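Local coordinates for hypothetical conserved protein TTC0263 (Thermus thermophilus, PDB 2PL2), which is of unknown function but belongs to the tetratricopeptide repeat family, whose paired antiparallel helices stack into an elongated scaffold that commonly mediates protein-protein interactions, at residues K97-E111 and L120-E133. Sequence-based numbering, arbitrary orientation.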
# COMPACT_ATOMS: atom_id res chain seq x y z
N LYS A 97 -20.52 3.72 1.00
CA LYS A 97 -20.98 4.81 1.85
C LYS A 97 -21.21 4.36 3.28
O LYS A 97 -20.83 5.05 4.23
CB LYS A 97 -22.28 5.42 1.31
CG LYS A 97 -22.89 6.45 2.26
CD LYS A 97 -23.98 7.28 1.60
CE LYS A 97 -24.45 8.38 2.54
NZ LYS A 97 -25.37 9.34 1.87
N GLY A 98 -21.84 3.20 3.44
CA GLY A 98 -22.11 2.68 4.77
C GLY A 98 -20.85 2.63 5.61
O GLY A 98 -20.80 3.18 6.71
N TYR A 99 -19.82 1.98 5.07
CA TYR A 99 -18.53 1.85 5.75
C TYR A 99 -17.96 3.22 6.15
O TYR A 99 -17.43 3.39 7.25
CB TYR A 99 -17.53 1.15 4.83
CG TYR A 99 -17.84 -0.30 4.49
CD1 TYR A 99 -17.85 -1.29 5.48
CD2 TYR A 99 -18.07 -0.69 3.17
CE1 TYR A 99 -18.08 -2.63 5.15
CE2 TYR A 99 -18.29 -2.02 2.84
CZ TYR A 99 -18.30 -2.99 3.83
OH TYR A 99 -18.56 -4.29 3.50
N LEU A 100 -18.08 4.20 5.25
CA LEU A 100 -17.59 5.55 5.49
C LEU A 100 -18.40 6.17 6.60
O LEU A 100 -17.88 6.91 7.44
CB LEU A 100 -17.73 6.38 4.21
CG LEU A 100 -16.51 6.89 3.44
CD1 LEU A 100 -15.36 5.89 3.49
CD2 LEU A 100 -16.93 7.17 1.99
N GLU A 101 -19.69 5.88 6.58
CA GLU A 101 -20.63 6.38 7.58
C GLU A 101 -20.21 5.84 8.95
O GLU A 101 -20.26 6.57 9.95
CB GLU A 101 -22.04 5.91 7.25
CG GLU A 101 -23.14 6.85 7.68
CD GLU A 101 -23.30 8.02 6.73
OE1 GLU A 101 -23.30 7.79 5.50
OE2 GLU A 101 -23.42 9.17 7.22
N GLN A 102 -19.78 4.58 8.98
CA GLN A 102 -19.33 3.94 10.22
C GLN A 102 -18.05 4.58 10.71
O GLN A 102 -17.84 4.74 11.92
CB GLN A 102 -19.09 2.44 10.02
CG GLN A 102 -20.32 1.64 9.63
CD GLN A 102 -20.11 0.14 9.74
OE1 GLN A 102 -20.01 -0.40 10.85
NE2 GLN A 102 -20.03 -0.54 8.61
N ALA A 103 -17.18 4.94 9.76
CA ALA A 103 -15.91 5.58 10.07
C ALA A 103 -16.16 6.95 10.69
O ALA A 103 -15.47 7.34 11.63
CB ALA A 103 -15.05 5.71 8.81
N LEU A 104 -17.16 7.67 10.18
CA LEU A 104 -17.51 8.98 10.72
C LEU A 104 -18.05 8.82 12.12
O LEU A 104 -17.77 9.63 13.01
CB LEU A 104 -18.58 9.65 9.88
CG LEU A 104 -18.20 10.49 8.67
CD1 LEU A 104 -19.43 11.25 8.20
CD2 LEU A 104 -17.10 11.48 9.04
N SER A 105 -18.86 7.78 12.31
CA SER A 105 -19.47 7.52 13.59
C SER A 105 -18.44 7.20 14.65
O SER A 105 -18.47 7.75 15.75
CB SER A 105 -20.47 6.37 13.46
OG SER A 105 -21.20 6.19 14.66
N VAL A 106 -17.52 6.31 14.33
CA VAL A 106 -16.49 5.90 15.27
C VAL A 106 -15.54 7.06 15.60
O VAL A 106 -15.07 7.20 16.73
CB VAL A 106 -15.70 4.69 14.72
CG1 VAL A 106 -14.61 4.31 15.67
CG2 VAL A 106 -16.65 3.50 14.49
N LEU A 107 -15.25 7.87 14.59
CA LEU A 107 -14.37 9.02 14.79
C LEU A 107 -15.07 9.98 15.73
O LEU A 107 -14.45 10.53 16.63
CB LEU A 107 -14.07 9.70 13.44
CG LEU A 107 -13.07 8.95 12.55
CD1 LEU A 107 -13.03 9.60 11.18
CD2 LEU A 107 -11.70 8.99 13.19
N LYS A 108 -16.37 10.15 15.53
CA LYS A 108 -17.17 11.02 16.39
C LYS A 108 -17.11 10.55 17.84
O LYS A 108 -16.90 11.35 18.75
CB LYS A 108 -18.61 11.05 15.91
CG LYS A 108 -19.44 12.13 16.55
CD LYS A 108 -18.90 13.51 16.21
CE LYS A 108 -19.68 14.60 16.94
NZ LYS A 108 -19.15 15.96 16.60
N ASP A 109 -17.28 9.24 18.07
CA ASP A 109 -17.23 8.68 19.43
C ASP A 109 -15.85 8.95 20.02
O ASP A 109 -15.72 9.25 21.20
CB ASP A 109 -17.46 7.16 19.46
CG ASP A 109 -18.77 6.73 18.84
OD1 ASP A 109 -19.75 7.52 18.86
OD2 ASP A 109 -18.82 5.58 18.35
N ALA A 110 -14.82 8.81 19.20
CA ALA A 110 -13.47 9.05 19.68
C ALA A 110 -13.33 10.52 20.10
O ALA A 110 -12.63 10.85 21.06
CB ALA A 110 -12.46 8.72 18.59
N GLU A 111 -14.01 11.40 19.37
CA GLU A 111 -13.96 12.83 19.65
C GLU A 111 -14.46 13.11 21.06
O GLU A 111 -14.05 14.09 21.69
CB GLU A 111 -14.80 13.59 18.62
CG GLU A 111 -14.95 15.08 18.91
CD GLU A 111 -15.72 15.82 17.82
OE1 GLU A 111 -16.80 15.33 17.41
OE2 GLU A 111 -15.25 16.91 17.40
N LEU A 120 -7.48 12.53 14.77
CA LEU A 120 -8.92 12.34 14.59
C LEU A 120 -9.48 13.29 13.57
O LEU A 120 -10.14 12.88 12.62
CB LEU A 120 -9.67 12.53 15.91
CG LEU A 120 -9.44 11.53 17.05
CD1 LEU A 120 -10.40 11.86 18.19
CD2 LEU A 120 -9.70 10.12 16.55
N HIS A 121 -9.23 14.58 13.77
CA HIS A 121 -9.72 15.61 12.86
C HIS A 121 -9.15 15.40 11.46
O HIS A 121 -9.80 15.71 10.46
CB HIS A 121 -9.36 16.99 13.42
CG HIS A 121 -10.09 17.32 14.69
ND1 HIS A 121 -11.44 17.62 14.72
CD2 HIS A 121 -9.68 17.35 15.97
CE1 HIS A 121 -11.83 17.81 15.96
NE2 HIS A 121 -10.77 17.66 16.75
N LEU A 122 -7.94 14.86 11.39
CA LEU A 122 -7.31 14.58 10.12
C LEU A 122 -8.11 13.48 9.44
O LEU A 122 -8.51 13.61 8.27
CB LEU A 122 -5.86 14.13 10.32
CG LEU A 122 -5.20 13.59 9.04
CD1 LEU A 122 -5.34 14.62 7.91
CD2 LEU A 122 -3.74 13.22 9.29
N GLN A 123 -8.34 12.39 10.17
CA GLN A 123 -9.10 11.26 9.66
C GLN A 123 -10.52 11.68 9.32
O GLN A 123 -11.07 11.28 8.30
CB GLN A 123 -9.14 10.13 10.68
CG GLN A 123 -8.20 8.97 10.39
CD GLN A 123 -8.43 8.37 9.01
OE1 GLN A 123 -9.56 8.04 8.65
NE2 GLN A 123 -7.36 8.21 8.24
N ARG A 124 -11.12 12.49 10.18
CA ARG A 124 -12.48 12.93 9.93
C ARG A 124 -12.54 13.68 8.61
O ARG A 124 -13.48 13.50 7.84
CB ARG A 124 -12.97 13.81 11.08
CG ARG A 124 -14.49 14.02 11.09
CD ARG A 124 -14.94 14.81 12.32
NE ARG A 124 -14.43 16.18 12.33
CZ ARG A 124 -14.59 17.03 13.34
NH1 ARG A 124 -15.25 16.64 14.42
NH2 ARG A 124 -14.09 18.25 13.27
N GLY A 125 -11.53 14.51 8.34
CA GLY A 125 -11.51 15.26 7.10
C GLY A 125 -11.33 14.36 5.89
O GLY A 125 -11.98 14.54 4.86
N LEU A 126 -10.45 13.38 6.03
CA LEU A 126 -10.19 12.43 4.95
C LEU A 126 -11.45 11.63 4.67
O LEU A 126 -11.69 11.21 3.53
CB LEU A 126 -9.05 11.49 5.36
CG LEU A 126 -8.43 10.60 4.28
CD1 LEU A 126 -7.23 9.85 4.88
CD2 LEU A 126 -9.46 9.61 3.74
N VAL A 127 -12.27 11.41 5.70
CA VAL A 127 -13.51 10.66 5.55
C VAL A 127 -14.59 11.50 4.88
O VAL A 127 -15.32 11.00 4.02
CB VAL A 127 -14.01 10.14 6.92
CG1 VAL A 127 -15.39 9.49 6.77
CG2 VAL A 127 -13.02 9.13 7.49
N TYR A 128 -14.70 12.77 5.26
CA TYR A 128 -15.68 13.65 4.64
C TYR A 128 -15.38 13.81 3.15
O TYR A 128 -16.30 13.91 2.33
CB TYR A 128 -15.67 15.02 5.29
CG TYR A 128 -16.45 15.10 6.58
CD1 TYR A 128 -17.78 14.68 6.64
CD2 TYR A 128 -15.87 15.61 7.72
CE1 TYR A 128 -18.51 14.78 7.81
CE2 TYR A 128 -16.59 15.71 8.91
CZ TYR A 128 -17.91 15.29 8.94
OH TYR A 128 -18.61 15.40 10.11
N ALA A 129 -14.09 13.83 2.80
CA ALA A 129 -13.69 13.97 1.40
C ALA A 129 -14.16 12.74 0.61
O ALA A 129 -14.78 12.88 -0.45
CB ALA A 129 -12.18 14.12 1.31
N LEU A 130 -13.86 11.55 1.11
CA LEU A 130 -14.28 10.32 0.44
C LEU A 130 -15.79 10.33 0.27
O LEU A 130 -16.32 9.70 -0.64
CB LEU A 130 -13.84 9.10 1.25
CG LEU A 130 -12.32 8.98 1.39
CD1 LEU A 130 -11.96 7.86 2.36
CD2 LEU A 130 -11.70 8.71 0.02
N LEU A 131 -16.47 11.04 1.16
CA LEU A 131 -17.92 11.16 1.11
C LEU A 131 -18.31 12.29 0.15
O LEU A 131 -19.48 12.62 0.00
CB LEU A 131 -18.49 11.48 2.50
CG LEU A 131 -18.64 10.36 3.54
CD1 LEU A 131 -18.88 10.98 4.91
CD2 LEU A 131 -19.78 9.43 3.16
N GLY A 132 -17.31 12.87 -0.50
CA GLY A 132 -17.60 13.95 -1.42
C GLY A 132 -18.13 15.15 -0.66
O GLY A 132 -18.88 15.96 -1.21
N GLU A 133 -17.76 15.26 0.61
CA GLU A 133 -18.19 16.40 1.42
C GLU A 133 -17.02 17.36 1.61
O GLU A 133 -16.53 17.57 2.72
CB GLU A 133 -18.71 15.92 2.77
CG GLU A 133 -20.08 15.27 2.71
CD GLU A 133 -20.59 14.90 4.08
OE1 GLU A 133 -19.97 14.03 4.74
OE2 GLU A 133 -21.61 15.48 4.51
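L107 and V127 interlock as reciprocal knobs into holes between two antiparallel helices of this tetratricopeptide repeat fold; the axes of segments 97-111 and 120-130 approach to 9.8 Å, their directions 157° apart. L107 drops into the hollow formed by L120, Q123, R124 and V127; its CD1 rests 3.6 Å from R124 CA, while CD2 turns to Q123 CB and L120. V127 in turn fills the pocket among L100, A103, L104 and L107, its two methyls dividing it: CG1 lies 3.5 Å from L104 CD2, and CG2 faces L107 CD1. A chi1 of -87° sets L104 CG beside V127 CG1, and from there CD1 meets L131 CD1 tip to tip while CD2 makes a CH-pi contact over the Y128 ring, 3.9 Å from the centroid. Near G132, which closes the helix in a Schellman motif, L100 CD2 packs 3.7 Å from L130 CB. At the other end A110 CB abuts L120 CD2. Helix 73-88 also touches L100, L107 and L120. Along one border, a salt-bridge network joins K108, E111 and R124: E111 OE1 accepts K108 NZ on its syn side, and OE2 takes a weak, bent bond from R124 NH1 at 3.0 Å.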